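PDB 3UOR: ABC transporter sugar binding protein from Xanthomonas axonopodis pv. citri, which probably binds maltose or a related sugar in the periplasm as the solute-binding component of an ABC transporter. Local coordinates for residues R112-V116 and E322-Q326. Numbering follows the deposited sequence.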
ATOM      1  N   ARG A 112       7.143  14.889 -22.036  1.00 38.65           N
ATOM      2  CA  ARG A 112       8.155  14.724 -23.073  1.00 33.95           C
ATOM      3  C   ARG A 112       8.699  13.308 -23.115  1.00 45.02           C
ATOM      4  O   ARG A 112       9.656  13.038 -23.832  1.00 43.95           O
ATOM      5  CB  ARG A 112       9.292  15.701 -22.834  1.00 41.16           C
ATOM      6  CG  ARG A 112       8.810  17.162 -22.872  1.00 45.72           C
ATOM      7  CD  ARG A 112       9.956  18.148 -22.758  1.00 44.95           C
ATOM      8  NE  ARG A 112       9.615  19.495 -23.246  1.00 51.36           N
ATOM      9  CZ  ARG A 112      10.329  20.589 -22.965  1.00 62.11           C
ATOM     10  NH1 ARG A 112      11.407  20.499 -22.186  1.00 60.64           N
ATOM     11  NH2 ARG A 112       9.966  21.776 -23.445  1.00 63.90           N
ATOM     12  N   SER A 113       8.113  12.405 -22.329  1.00 43.64           N
ATOM     13  CA  SER A 113       8.633  11.046 -22.258  1.00 43.63           C
ATOM     14  C   SER A 113       7.724  10.080 -22.983  1.00 41.89           C
ATOM     15  O   SER A 113       6.523   9.999 -22.692  1.00 55.21           O
ATOM     16  CB  SER A 113       8.798  10.589 -20.806  1.00 46.51           C
ATOM     17  OG  SER A 113       9.072   9.195 -20.760  1.00 34.22           O
ATOM     18  N   LYS A 114       8.305   9.350 -23.925  1.00 45.32           N
ATOM     19  CA  LYS A 114       7.600   8.279 -24.612  1.00 56.07           C
ATOM     20  C   LYS A 114       7.316   7.154 -23.622  1.00 50.78           C
ATOM     21  O   LYS A 114       6.207   6.616 -23.571  1.00 45.11           O
ATOM     22  CB  LYS A 114       8.454   7.739 -25.761  1.00 66.83           C
ATOM     23  CG  LYS A 114       7.775   6.653 -26.590  1.00 83.40           C
ATOM     24  CD  LYS A 114       6.668   7.233 -27.474  1.00 97.50           C
ATOM     25  CE  LYS A 114       6.026   6.161 -28.361  1.00101.29           C
ATOM     26  NZ  LYS A 114       7.018   5.417 -29.192  1.00100.40           N
ATOM     27  N   ILE A 115       8.327   6.820 -22.826  1.00 44.41           N
ATOM     28  CA  ILE A 115       8.263   5.659 -21.950  1.00 40.49           C
ATOM     29  C   ILE A 115       7.196   5.811 -20.854  1.00 41.34           C
ATOM     30  O   ILE A 115       6.409   4.917 -20.623  1.00 41.29           O
ATOM     31  CB  ILE A 115       9.639   5.345 -21.335  1.00 40.91           C
ATOM     32  CG1 ILE A 115      10.517   4.619 -22.367  1.00 41.70           C
ATOM     33  CG2 ILE A 115       9.487   4.474 -20.086  1.00 41.03           C
ATOM     34  CD1 ILE A 115      12.000   4.884 -22.160  1.00 38.06           C
ATOM     35  N   VAL A 116       7.146   6.972 -20.231  1.00 35.43           N
ATOM     36  CA  VAL A 116       6.206   7.221 -19.158  1.00 33.64           C
ATOM     37  C   VAL A 116       4.917   7.839 -19.653  1.00 38.56           C
ATOM     38  O   VAL A 116       4.808   9.052 -19.820  1.00 38.21           O
ATOM     39  CB  VAL A 116       6.823   8.132 -18.112  1.00 36.87           C
ATOM     40  CG1 VAL A 116       5.849   8.326 -16.932  1.00 35.70           C
ATOM     41  CG2 VAL A 116       8.144   7.544 -17.649  1.00 37.22           C
ATOM     42  N   GLU A 322      13.035   7.214 -15.734  1.00 39.44           N
ATOM     43  CA  GLU A 322      12.414   6.705 -16.934  1.00 41.81           C
ATOM     44  C   GLU A 322      12.827   5.263 -17.147  1.00 40.66           C
ATOM     45  O   GLU A 322      11.990   4.426 -17.466  1.00 42.74           O
ATOM     46  CB  GLU A 322      12.838   7.549 -18.130  1.00 43.81           C
ATOM     47  CG  GLU A 322      11.977   7.336 -19.344  1.00 50.48           C
ATOM     48  CD  GLU A 322      12.416   8.202 -20.510  1.00 52.76           C
ATOM     49  OE1 GLU A 322      13.501   7.937 -21.064  1.00 58.86           O
ATOM     50  OE2 GLU A 322      11.678   9.134 -20.871  1.00 42.04           O
ATOM     51  N   TYR A 323      14.116   4.979 -16.962  1.00 36.62           N
ATOM     52  CA  TYR A 323      14.636   3.614 -17.075  1.00 36.59           C
ATOM     53  C   TYR A 323      13.889   2.686 -16.116  1.00 48.03           C
ATOM     54  O   TYR A 323      13.451   1.600 -16.501  1.00 45.31           O
ATOM     55  CB  TYR A 323      16.139   3.584 -16.779  1.00 38.97           C
ATOM     56  CG  TYR A 323      16.737   2.192 -16.689  1.00 46.00           C
ATOM     57  CD1 TYR A 323      17.154   1.512 -17.826  1.00 46.81           C
ATOM     58  CD2 TYR A 323      16.893   1.568 -15.461  1.00 48.12           C
ATOM     59  CE1 TYR A 323      17.701   0.237 -17.735  1.00 47.64           C
ATOM     60  CE2 TYR A 323      17.429   0.297 -15.357  1.00 50.71           C
ATOM     61  CZ  TYR A 323      17.830  -0.365 -16.490  1.00 55.54           C
ATOM     62  OH  TYR A 323      18.360  -1.630 -16.364  1.00 55.28           O
ATOM     63  N   LEU A 324      13.729   3.131 -14.871  1.00 43.24           N
ATOM     64  CA  LEU A 324      13.049   2.331 -13.860  1.00 42.83           C
ATOM     65  C   LEU A 324      11.556   2.267 -14.140  1.00 39.23           C
ATOM     66  O   LEU A 324      10.844   1.493 -13.510  1.00 39.62           O
ATOM     67  CB  LEU A 324      13.305   2.886 -12.464  1.00 38.32           C
ATOM     68  CG  LEU A 324      14.745   2.714 -11.990  1.00 42.35           C
ATOM     69  CD1 LEU A 324      14.930   3.366 -10.630  1.00 39.99           C
ATOM     70  CD2 LEU A 324      15.105   1.234 -11.944  1.00 34.01           C
ATOM     71  N   SER A 325      11.096   3.077 -15.097  1.00 36.26           N
ATOM     72  CA  SER A 325       9.700   3.027 -15.543  1.00 29.23           C
ATOM     73  C   SER A 325       9.470   2.143 -16.778  1.00 38.15           C
ATOM     74  O   SER A 325       8.331   1.996 -17.226  1.00 38.44           O
ATOM     75  CB  SER A 325       9.176   4.427 -15.832  1.00 23.54           C
ATOM     76  OG  SER A 325       9.368   5.278 -14.727  1.00 30.53           O
ATOM     77  N   GLN A 326      10.535   1.574 -17.337  1.00 37.15           N
ATOM     78  CA  GLN A 326      10.395   0.661 -18.482  1.00 34.26           C
ATOM     79  C   GLN A 326       9.779  -0.681 -18.086  1.00 34.71           C
ATOM     80  O   GLN A 326      10.209  -1.318 -17.114  1.00 38.49           O
ATOM     81  CB  GLN A 326      11.752   0.438 -19.152  1.00 32.71           C
ATOM     82  CG  GLN A 326      12.360   1.725 -19.761  1.00 39.30           C
ATOM     83  CD  GLN A 326      13.744   1.473 -20.336  1.00 48.68           C
ATOM     84  OE1 GLN A 326      14.241   0.355 -20.290  1.00 54.29           O
ATOM     85  NE2 GLN A 326      14.365   2.513 -20.883  1.00 48.70           N
TER
HETATM   86  O   HOH W   1      10.836   8.959 -24.181  1.00 79.21           O
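E322 reaches S113 with an extended chain: E322 CG stands anti to the backbone N (chi1 -165°) and the carbons beyond it carry the carboxylate to S113, whose OG is likewise anti to its own N. The serine belongs to an ST motif in the loop after helix 107-111, as V116 N donates to S113 OG at 3.0 Å along a nearly straight path (171°). Having accepted that bond, the hydroxyl donates across the contact, with S113 OG 2.6 Å from E322 OE2. It meets the oxygen on its anti side, 25° out of the carboxylate plane. The S113 hydroxyl is thus the main partner of E322 OE2, with W318 NE1, one turn earlier on helix 314-324, adding a weak bond.

Beside this bond the loop packs against the helix end by aliphatic contacts. I115 crosses E322 at about a right angle, with I115 CB 3.7 Å from E322 CG, while I115 CD1 touches the Q326 amide at NE2, 3.6 Å away. V116 CG2 lies 3.8 Å from S325 CB, and S325 OG turns back to bond I321 O. The contact thus joins the loop between helices 107-111 and 123-127 to the junction of helices 314-324 and 327-337 in this periplasmic-binding-protein fold, with Q326 as N-cap residue of the latter helix. R343 NH1 bridges the two backbones, bonding both I115 O and S325 O. At the carboxylate a water accepts from K114 N at 2.6 Å and gives only a long, weak bond to E322 OE2.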